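Local coordinates for protein cell division GTPase FtsZ, diverged (Clostridium botulinum C, PDB 3V3T) that belongs to the tubulin/FtsZ family as a divergent relative of the cell division protein FtsZ, with a Rossmann-like GTPase domain and a TubZ-type C-terminal domain, at residues A[215-220]-A[277-282]; A[223-228]-A[262-267]; A[248-253]-A[271-276]. The protein carries 1 engineered substitution. One frame throughout, in Å; residues are numbered along the deposited sequence. Where two conformers were deposited one is given.

Overall arrangement
Strand 211-217 comes first; its end pairs with the start of strand 281-287 in contact 1, closing the widest loop, and the other two contacts nest inside it. Next, helix 224-233 supplies the first half of contact 2, and strand 247-252 the first half of contact 3. Helix 258-265 then returns to helix 224-233, and strand 270-275 to strand 247-252, so contacts 2 and 3 cross along the chain. The antiparallel pair of contact 1 and the parallel pair of contact 3 belong to one sheet, where strands 281-287 and 247-252 are neighbours. Contact 2 joins two helices packed on that sheet: Leu228 touches Phe218, and Val265 meets Leu216 and Met248.

Contact 1 (A[215-220]-A[277-282])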
loop_
_atom_site.group_PDB
_atom_site.type_symbol
_atom_site.label_atom_id
_atom_site.label_comp_id
_atom_site.label_asym_id
_atom_site.label_seq_id
_atom_site.Cartn_x
_atom_site.Cartn_y
_atom_site.Cartn_z
ATOM N N ILE A 215 2.241 8.310 -3.038
ATOM C CA ILE A 215 3.595 8.842 -2.896
ATOM C C ILE A 215 4.119 9.176 -4.284
ATOM O O ILE A 215 4.073 8.329 -5.174
ATOM C CB ILE A 215 4.546 7.798 -2.238
ATOM C CG1 ILE A 215 3.976 7.308 -0.906
ATOM C CG2 ILE A 215 5.955 8.373 -2.065
ATOM C CD1 ILE A 215 4.766 6.181 -0.271
ATOM N N LEU A 216 4.606 10.401 -4.473
ATOM C CA LEU A 216 5.144 10.828 -5.769
ATOM C C LEU A 216 6.569 11.331 -5.657
ATOM O O LEU A 216 6.899 12.068 -4.738
ATOM C CB LEU A 216 4.305 11.960 -6.359
ATOM C CG LEU A 216 2.810 11.677 -6.553
ATOM C CD1 LEU A 216 2.059 12.977 -6.854
ATOM C CD2 LEU A 216 2.599 10.658 -7.663
ATOM N N GLU A 217 7.412 10.945 -6.607
ATOM C CA GLU A 217 8.706 11.587 -6.756
ATOM C C GLU A 217 8.832 12.253 -8.134
ATOM O O GLU A 217 8.375 11.720 -9.144
ATOM C CB GLU A 217 9.843 10.609 -6.458
ATOM C CG GLU A 217 9.928 10.255 -4.970
ATOM C CD GLU A 217 11.034 9.273 -4.640
ATOM O OE1 GLU A 217 11.805 8.905 -5.543
ATOM O OE2 GLU A 217 11.137 8.862 -3.466
ATOM N N PHE A 218 9.439 13.433 -8.162
ATOM C CA PHE A 218 9.508 14.203 -9.390
ATOM C C PHE A 218 10.882 14.787 -9.657
ATOM O O PHE A 218 11.701 14.932 -8.744
ATOM C CB PHE A 218 8.452 15.308 -9.409
ATOM C CG PHE A 218 8.646 16.362 -8.358
ATOM C CD1 PHE A 218 9.284 17.556 -8.665
ATOM C CD2 PHE A 218 8.157 16.175 -7.069
ATOM C CE1 PHE A 218 9.453 18.546 -7.697
ATOM C CE2 PHE A 218 8.313 17.147 -6.100
ATOM C CZ PHE A 218 8.964 18.342 -6.414
ATOM N N ASP A 219 11.102 15.128 -10.926
ATOM C CA ASP A 219 12.386 15.606 -11.413
ATOM C C ASP A 219 12.735 16.995 -10.890
ATOM O O ASP A 219 11.920 17.915 -10.966
ATOM C CB ASP A 219 12.372 15.629 -12.941
ATOM C CG ASP A 219 13.722 15.954 -13.531
ATOM O OD1 ASP A 219 14.614 16.389 -12.776
ATOM O OD2 ASP A 219 13.886 15.777 -14.755
ATOM N N ASP A 220 13.954 17.137 -10.376
ATOM C CA ASP A 220 14.444 18.419 -9.888
ATOM C C ASP A 220 14.584 19.408 -11.040
ATOM O O ASP A 220 14.721 20.612 -10.823
ATOM C CB ASP A 220 15.798 18.247 -9.190
ATOM C CG ASP A 220 16.877 17.720 -10.126
ATOM O OD1 ASP A 220 16.580 16.808 -10.926
ATOM O OD2 ASP A 220 18.020 18.220 -10.067
ATOM N N SER A 277 18.543 16.075 0.973
ATOM C CA SER A 277 19.681 16.263 0.082
ATOM C C SER A 277 19.548 15.453 -1.200
ATOM O O SER A 277 20.325 15.642 -2.136
ATOM C CB SER A 277 20.971 15.874 0.808
ATOM O OG SER A 277 20.827 14.613 1.452
ATOM N N LYS A 278 18.549 14.573 -1.249
ATOM C CA LYS A 278 18.509 13.527 -2.272
ATOM C C LYS A 278 17.373 13.608 -3.304
ATOM O O LYS A 278 17.627 13.652 -4.507
ATOM C CB LYS A 278 18.524 12.145 -1.605
ATOM C CG LYS A 278 19.796 11.872 -0.813
ATOM C CD LYS A 278 19.706 10.580 -0.007
ATOM C CE LYS A 278 20.989 10.342 0.788
ATOM N NZ LYS A 278 20.944 9.095 1.605
ATOM N N LYS A 279 16.127 13.607 -2.844
ATOM C CA LYS A 279 14.997 13.472 -3.758
ATOM C C LYS A 279 13.913 14.517 -3.559
ATOM O O LYS A 279 13.915 15.254 -2.578
ATOM C CB LYS A 279 14.395 12.064 -3.652
ATOM C CG LYS A 279 15.318 10.984 -4.199
ATOM C CD LYS A 279 14.679 9.618 -4.191
ATOM C CE LYS A 279 15.577 8.598 -4.863
ATOM N NZ LYS A 279 15.000 7.229 -4.795
ATOM N N ASN A 280 12.991 14.586 -4.514
ATOM C CA ASN A 280 11.823 15.444 -4.376
ATOM C C ASN A 280 10.591 14.585 -4.261
ATOM O O ASN A 280 10.213 13.874 -5.201
ATOM C CB ASN A 280 11.692 16.397 -5.554
ATOM C CG ASN A 280 12.885 17.289 -5.699
ATOM O OD1 ASN A 280 13.101 18.195 -4.890
ATOM N ND2 ASN A 280 13.686 17.034 -6.730
ATOM N N ILE A 281 9.966 14.637 -3.098
ATOM C CA ILE A 281 8.915 13.691 -2.811
ATOM C C ILE A 281 7.692 14.366 -2.205
ATOM O O ILE A 281 7.804 15.231 -1.337
ATOM C CB ILE A 281 9.453 12.532 -1.935
ATOM C CG1 ILE A 281 8.319 11.610 -1.478
ATOM C CG2 ILE A 281 10.211 13.064 -0.757
ATOM C CD1 ILE A 281 8.819 10.326 -0.814
ATOM N N VAL A 282 6.525 13.988 -2.715
ATOM C CA VAL A 282 5.253 14.415 -2.170
ATOM C C VAL A 282 4.483 13.191 -1.689
ATOM O O VAL A 282 4.323 12.205 -2.416
ATOM C CB VAL A 282 4.384 15.120 -3.239
ATOM C CG1 VAL A 282 3.067 15.611 -2.623
ATOM C CG2 VAL A 282 5.151 16.259 -3.900
#
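Ile215 lies alongside Ile281, its CG2 3.7 Å from Ile281 CD1, both side chains pointing the same way. Leu216 then forms the hydrogen-bonded antiparallel pair with Val282. Its N donates to Val282 O at 2.8 Å, and its O accepts from Val282 N, also at 2.8 Å. Glu217, in the following non-hydrogen-bonded pair with Ile281, extends its chain beyond CG so that the carboxylate reaches Lys279. Glu217 OE1 and Lys279 NZ form only a long salt bridge (3.7 Å), the firmer partner of Lys279 NZ being Asp185 of helix 172-187. At Phe218 the N-H bonds Asn280 O at 3.1 Å. The ring swings over Asn280 because CG sits between the backbone N and carbonyl carbon (chi1 65°). Asn280 CB makes a CH-pi contact over the ring face, 3.5 Å from the Phe218 centroid and 17° off the normal. The Asn280 amide plane is turned 29° from the ring, its OD1 accepting from Thr253 N. The two bridges join strands 211-217 and 281-287 where the run of parallel strands that ends with 211-217 meets its antiparallel neighbour 281-287 in the mixed sheet of this tubulin/FtsZ-family protein.

Contact 2 (A[223-228]-A[262-267]); sequences DIQVAL and KSIVGY
A helix-helix contact within the C-terminal domain brings the first turn of helix 224-233 against the last turn of helix 258-265, with Gln225 and Ile264 at its centre. Their CA atoms are 6.4 Å apart, the nearest such pair between the segments, and their side chains cross at about a right angle. Ile264 lays its CG1 against the Gln225 backbone, 3.8 Å from Gln225 O, while the same CG1 lies 4.0 Å from Gln225 CB. The two branches of Ile264 divide the work. CG1 stands beside the backbone N (chi1 -60°) and carries CD1 over Gln225, whereas CG2 turns to the next helical turn and touches Leu228 CB at 4.0 Å. Leu228 also reaches Val265, with Leu228 CD2 4.3 Å from Val265 CG2. No hydrogen bond links the segments, and the summed buried surface is a modest 224 Å².

Both helices pack on the sheet of the domain: Leu216 of strand 211-217 touches helix 224-233 and also Val265 of helix 258-265. Leu228 touches Phe218 and Ile261 as well, and helix 258-265 is the crossover helix of the beta-alpha-beta unit between strands 247-252 and 270-275. Asp223 caps the start of helix 224-233, its OD2 accepting from Val226 N at 3.1 Å through the anti lone pair and more weakly from Gln225 N. Gly266 leaves the second helix with positive phi (140°) after its N bonds Lys262 O at 3.0 Å, and Val265 O accepts from Tyr240 OH.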
loop_
_atom_site.group_PDB
_atom_site.type_symbol
_atom_site.label_atom_id
_atom_site.label_comp_id
_atom_site.label_asym_id
_atom_site.label_seq_id
_atom_site.Cartn_x
_atom_site.Cartn_y
_atom_site.Cartn_z
ATOM N N ASP A 223 9.863 22.396 -15.088
ATOM C CA ASP A 223 8.822 23.117 -14.376
ATOM C C ASP A 223 8.142 22.172 -13.370
ATOM O O ASP A 223 7.851 21.014 -13.678
ATOM C CB ASP A 223 7.812 23.669 -15.380
ATOM C CG ASP A 223 6.604 24.287 -14.717
ATOM O OD1 ASP A 223 6.553 25.527 -14.630
ATOM O OD2 ASP A 223 5.696 23.540 -14.288
ATOM N N ILE A 224 7.898 22.661 -12.162
ATOM C CA ILE A 224 7.418 21.788 -11.103
ATOM C C ILE A 224 6.021 21.227 -11.385
ATOM O O ILE A 224 5.745 20.080 -11.061
ATOM C CB ILE A 224 7.490 22.465 -9.714
ATOM C CG1 ILE A 224 7.150 21.458 -8.619
ATOM C CG2 ILE A 224 6.565 23.668 -9.636
ATOM C CD1 ILE A 224 7.429 21.989 -7.250
ATOM N N GLN A 225 5.152 22.017 -12.014
ATOM C CA GLN A 225 3.836 21.508 -12.412
ATOM C C GLN A 225 3.954 20.405 -13.475
ATOM O O GLN A 225 3.239 19.397 -13.422
ATOM C CB GLN A 225 2.928 22.631 -12.911
ATOM C CG GLN A 225 2.497 23.628 -11.844
ATOM C CD GLN A 225 1.505 24.663 -12.367
ATOM O OE1 GLN A 225 0.369 24.335 -12.717
ATOM N NE2 GLN A 225 1.934 25.917 -12.420
ATOM N N VAL A 226 4.864 20.590 -14.428
ATOM C CA VAL A 226 5.085 19.594 -15.469
ATOM C C VAL A 226 5.683 18.311 -14.896
ATOM O O VAL A 226 5.262 17.212 -15.244
ATOM C CB VAL A 226 5.991 20.140 -16.622
ATOM C CG1 VAL A 226 6.234 19.073 -17.685
ATOM C CG2 VAL A 226 5.370 21.377 -17.236
ATOM N N ALA A 227 6.663 18.453 -14.014
ATOM C CA ALA A 227 7.313 17.290 -13.418
ATOM C C ALA A 227 6.332 16.445 -12.599
ATOM O O ALA A 227 6.405 15.224 -12.603
ATOM C CB ALA A 227 8.481 17.714 -12.560
ATOM N N LEU A 228 5.418 17.098 -11.896
ATOM C CA LEU A 228 4.475 16.374 -11.045
ATOM C C LEU A 228 3.394 15.717 -11.887
ATOM O O LEU A 228 2.885 14.639 -11.553
ATOM C CB LEU A 228 3.859 17.303 -9.989
ATOM C CG LEU A 228 4.758 17.401 -8.758
ATOM C CD1 LEU A 228 4.331 18.512 -7.830
ATOM C CD2 LEU A 228 4.760 16.057 -8.043
ATOM N N LYS A 262 0.191 21.657 -4.819
ATOM C CA LYS A 262 -1.196 21.429 -4.441
ATOM C C LYS A 262 -2.079 21.532 -5.680
ATOM O O LYS A 262 -3.083 20.832 -5.819
ATOM C CB LYS A 262 -1.626 22.458 -3.393
ATOM C CG LYS A 262 -0.915 22.313 -2.053
ATOM C CD LYS A 262 -1.259 23.456 -1.111
ATOM C CE LYS A 262 -0.533 23.303 0.218
ATOM N NZ LYS A 262 -0.720 24.468 1.138
ATOM N N SER A 263 -1.676 22.400 -6.596
ATOM C CA SER A 263 -2.428 22.606 -7.819
ATOM C C SER A 263 -2.501 21.318 -8.639
ATOM O O SER A 263 -3.531 21.002 -9.247
ATOM C CB SER A 263 -1.799 23.736 -8.635
ATOM O OG SER A 263 -2.433 23.863 -9.892
ATOM N N ILE A 264 -1.413 20.564 -8.651
ATOM C CA ILE A 264 -1.386 19.350 -9.453
ATOM C C ILE A 264 -1.822 18.123 -8.657
ATOM O O ILE A 264 -2.490 17.235 -9.186
ATOM C CB ILE A 264 0.003 19.099 -10.049
ATOM C CG1 ILE A 264 0.419 20.265 -10.950
ATOM C CG2 ILE A 264 -0.001 17.825 -10.871
ATOM C CD1 ILE A 264 -0.329 20.287 -12.250
ATOM N N VAL A 265 -1.454 18.070 -7.384
ATOM C CA VAL A 265 -1.623 16.840 -6.618
ATOM C C VAL A 265 -2.948 16.747 -5.867
ATOM O O VAL A 265 -3.500 15.665 -5.707
ATOM C CB VAL A 265 -0.470 16.626 -5.623
ATOM C CG1 VAL A 265 -0.725 15.373 -4.784
ATOM C CG2 VAL A 265 0.836 16.486 -6.378
ATOM N N GLY A 266 -3.448 17.880 -5.402
ATOM C CA GLY A 266 -4.617 17.887 -4.543
ATOM C C GLY A 266 -4.435 18.918 -3.445
ATOM O O GLY A 266 -3.310 19.223 -3.048
ATOM N N TYR A 267 -5.539 19.478 -2.971
ATOM C CA TYR A 267 -5.481 20.508 -1.941
ATOM C C TYR A 267 -5.653 19.883 -0.552
ATOM O O TYR A 267 -6.689 19.297 -0.250
ATOM C CB TYR A 267 -6.527 21.585 -2.236
ATOM C CG TYR A 267 -6.138 22.414 -3.440
ATOM C CD1 TYR A 267 -5.339 23.546 -3.300
ATOM C CD2 TYR A 267 -6.530 22.048 -4.718
ATOM C CE1 TYR A 267 -4.954 24.292 -4.401
ATOM C CE2 TYR A 267 -6.152 22.791 -5.823
ATOM C CZ TYR A 267 -5.366 23.910 -5.660
ATOM O OH TYR A 267 -4.985 24.648 -6.759
#

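Contact 3 (A[248-253]-A[271-276]); sequences MGISTT and TFKGYN
Ile250 and Thr271 meet through their methyl groups, Ile250 CD1 3.9 Å from Thr271 CG2, their side chains set at a slant to each other. They belong to the parallel pair of a beta-alpha-beta crossover, strands 247-252 and 270-275 joined by helix 258-265. The strand axes approach to 4.6 Å and run 14° from parallel, and five bridges carry the register from Met248 with Thr271 to Thr252 with Tyr275. The backbone bonds pass from one strand to the other and back: Phe272 N donates to Met248 O, Ile250 N to Phe272 O, Gly274 N to Ile250 O and Thr252 N to Gly274 O.

On the face of Met248, Ile250 and Thr252, helix 258-265 covers the sheet: Met248 touches Val265, Ile250 and Lys273 touch Val258, and Thr271 touches Lys262. Tyr275, also on this face, slants across Thr252. Its CG is anti to the carbonyl carbon, which brings the ring edge to Thr252 O, that oxygen lying near the ring plane, 3.2 Å from Tyr275 CD1. Thr252 OG1 is 3.8 Å from the same CD1, but its hydrogen-bond partner is Arg254 O. Farther out, Lys273 sends its extended chain out from the strand, leaning toward Tyr275, with a weak hydrogen bond from NZ to Tyr275 OH.

Phe272 points to the other face, where helix 200-208 meets it through Glu202 and Leu206. Ser251 shares that face and holds Asn276, whose amide also donates from ND2 to Lys279 O and accepts at OD1 from Lys278 N. The bond from Asn276 ND2 to Ser251 OG measures 2.8 Å, with an N-H...O angle of 137° and the hydroxyl oxygen 29° out of the amide plane.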
loop_
_atom_site.group_PDB
_atom_site.type_symbol
_atom_site.label_atom_id
_atom_site.label_comp_id
_atom_site.label_asym_id
_atom_site.label_seq_id
_atom_site.Cartn_x
_atom_site.Cartn_y
_atom_site.Cartn_z
ATOM N N MET A 248 -0.648 16.514 3.590
ATOM C CA MET A 248 0.348 16.380 2.545
ATOM C C MET A 248 1.747 16.574 3.109
ATOM O O MET A 248 1.976 17.465 3.919
ATOM C CB MET A 248 0.079 17.390 1.436
ATOM C CG MET A 248 1.060 17.332 0.301
ATOM S SD MET A 248 0.637 18.520 -1.004
ATOM C CE MET A 248 -0.818 17.764 -1.688
ATOM N N GLY A 249 2.670 15.703 2.715
ATOM C CA GLY A 249 4.058 15.842 3.113
ATOM C C GLY A 249 4.920 16.187 1.916
ATOM O O GLY A 249 4.805 15.564 0.858
ATOM N N ILE A 250 5.778 17.189 2.075
ATOM C CA ILE A 250 6.608 17.659 0.976
ATOM C C ILE A 250 8.060 17.758 1.416
ATOM O O ILE A 250 8.385 18.524 2.314
ATOM C CB ILE A 250 6.137 19.046 0.487
ATOM C CG1 ILE A 250 4.717 18.961 -0.075
ATOM C CG2 ILE A 250 7.086 19.614 -0.569
ATOM C CD1 ILE A 250 4.094 20.311 -0.322
ATOM N N SER A 251 8.932 16.976 0.787
ATOM C CA SER A 251 10.368 17.103 1.029
ATOM C C SER A 251 11.131 17.246 -0.291
ATOM O O SER A 251 11.104 16.349 -1.140
ATOM C CB SER A 251 10.898 15.920 1.834
ATOM O OG SER A 251 12.296 16.036 2.044
ATOM N N THR A 252 11.820 18.372 -0.445
ATOM C CA THR A 252 12.418 18.742 -1.718
ATOM C C THR A 252 13.858 19.220 -1.569
ATOM O O THR A 252 14.238 19.758 -0.531
ATOM C CB THR A 252 11.597 19.859 -2.366
ATOM O OG1 THR A 252 11.462 20.942 -1.434
ATOM C CG2 THR A 252 10.202 19.336 -2.720
ATOM N N THR A 253 14.654 19.023 -2.615
ATOM C CA THR A 253 16.061 19.415 -2.590
ATOM C C THR A 253 16.255 20.929 -2.568
ATOM O O THR A 253 17.247 21.422 -2.025
ATOM C CB THR A 253 16.838 18.827 -3.779
ATOM O OG1 THR A 253 16.146 19.127 -4.999
ATOM C CG2 THR A 253 16.963 17.325 -3.635
ATOM N N THR A 271 -0.377 20.789 5.689
ATOM C CA THR A 271 0.872 20.442 5.018
ATOM C C THR A 271 2.044 20.446 5.999
ATOM O O THR A 271 2.127 21.314 6.862
ATOM C CB THR A 271 1.183 21.450 3.891
ATOM O OG1 THR A 271 0.108 21.449 2.944
ATOM C CG2 THR A 271 2.464 21.072 3.189
ATOM N N PHE A 272 2.928 19.462 5.866
ATOM C CA PHE A 272 4.215 19.472 6.546
ATOM C C PHE A 272 5.267 19.572 5.451
ATOM O O PHE A 272 5.322 18.716 4.564
ATOM C CB PHE A 272 4.449 18.176 7.342
ATOM C CG PHE A 272 3.236 17.670 8.076
ATOM C CD1 PHE A 272 2.683 18.389 9.109
ATOM C CD2 PHE A 272 2.661 16.466 7.734
ATOM C CE1 PHE A 272 1.573 17.922 9.777
ATOM C CE2 PHE A 272 1.553 15.992 8.399
ATOM C CZ PHE A 272 1.008 16.724 9.425
ATOM N N LYS A 273 6.096 20.610 5.502
ATOM C CA LYS A 273 7.136 20.799 4.495
ATOM C C LYS A 273 8.535 20.670 5.089
ATOM O O LYS A 273 8.776 21.007 6.262
ATOM C CB LYS A 273 6.998 22.153 3.789
ATOM C CG LYS A 273 8.068 22.392 2.720
ATOM C CD LYS A 273 8.036 23.803 2.140
ATOM C CE LYS A 273 9.164 23.992 1.114
ATOM N NZ LYS A 273 9.114 25.285 0.366
ATOM N N GLY A 274 9.458 20.183 4.266
ATOM C CA GLY A 274 10.833 20.037 4.680
ATOM C C GLY A 274 11.763 19.910 3.496
ATOM O O GLY A 274 11.341 20.013 2.342
ATOM N N TYR A 275 13.037 19.677 3.790
ATOM C CA TYR A 275 14.044 19.511 2.754
ATOM C C TYR A 275 14.852 18.239 2.965
ATOM O O TYR A 275 14.882 17.678 4.062
ATOM C CB TYR A 275 14.958 20.742 2.711
ATOM C CG TYR A 275 14.178 22.013 2.483
ATOM C CD1 TYR A 275 13.828 22.421 1.197
ATOM C CD2 TYR A 275 13.758 22.791 3.555
ATOM C CE1 TYR A 275 13.091 23.578 0.986
ATOM C CE2 TYR A 275 13.026 23.950 3.356
ATOM C CZ TYR A 275 12.693 24.339 2.070
ATOM O OH TYR A 275 11.969 25.494 1.882
ATOM N N ASN A 276 15.490 17.777 1.901
ATOM C CA ASN A 276 16.460 16.706 2.014
ATOM C C ASN A 276 17.482 16.865 0.913
ATOM O O ASN A 276 17.314 17.696 0.029
ATOM C CB ASN A 276 15.793 15.332 1.953
ATOM C CG ASN A 276 15.354 14.961 0.557
ATOM O OD1 ASN A 276 16.015 14.177 -0.126
ATOM N ND2 ASN A 276 14.236 15.524 0.121
#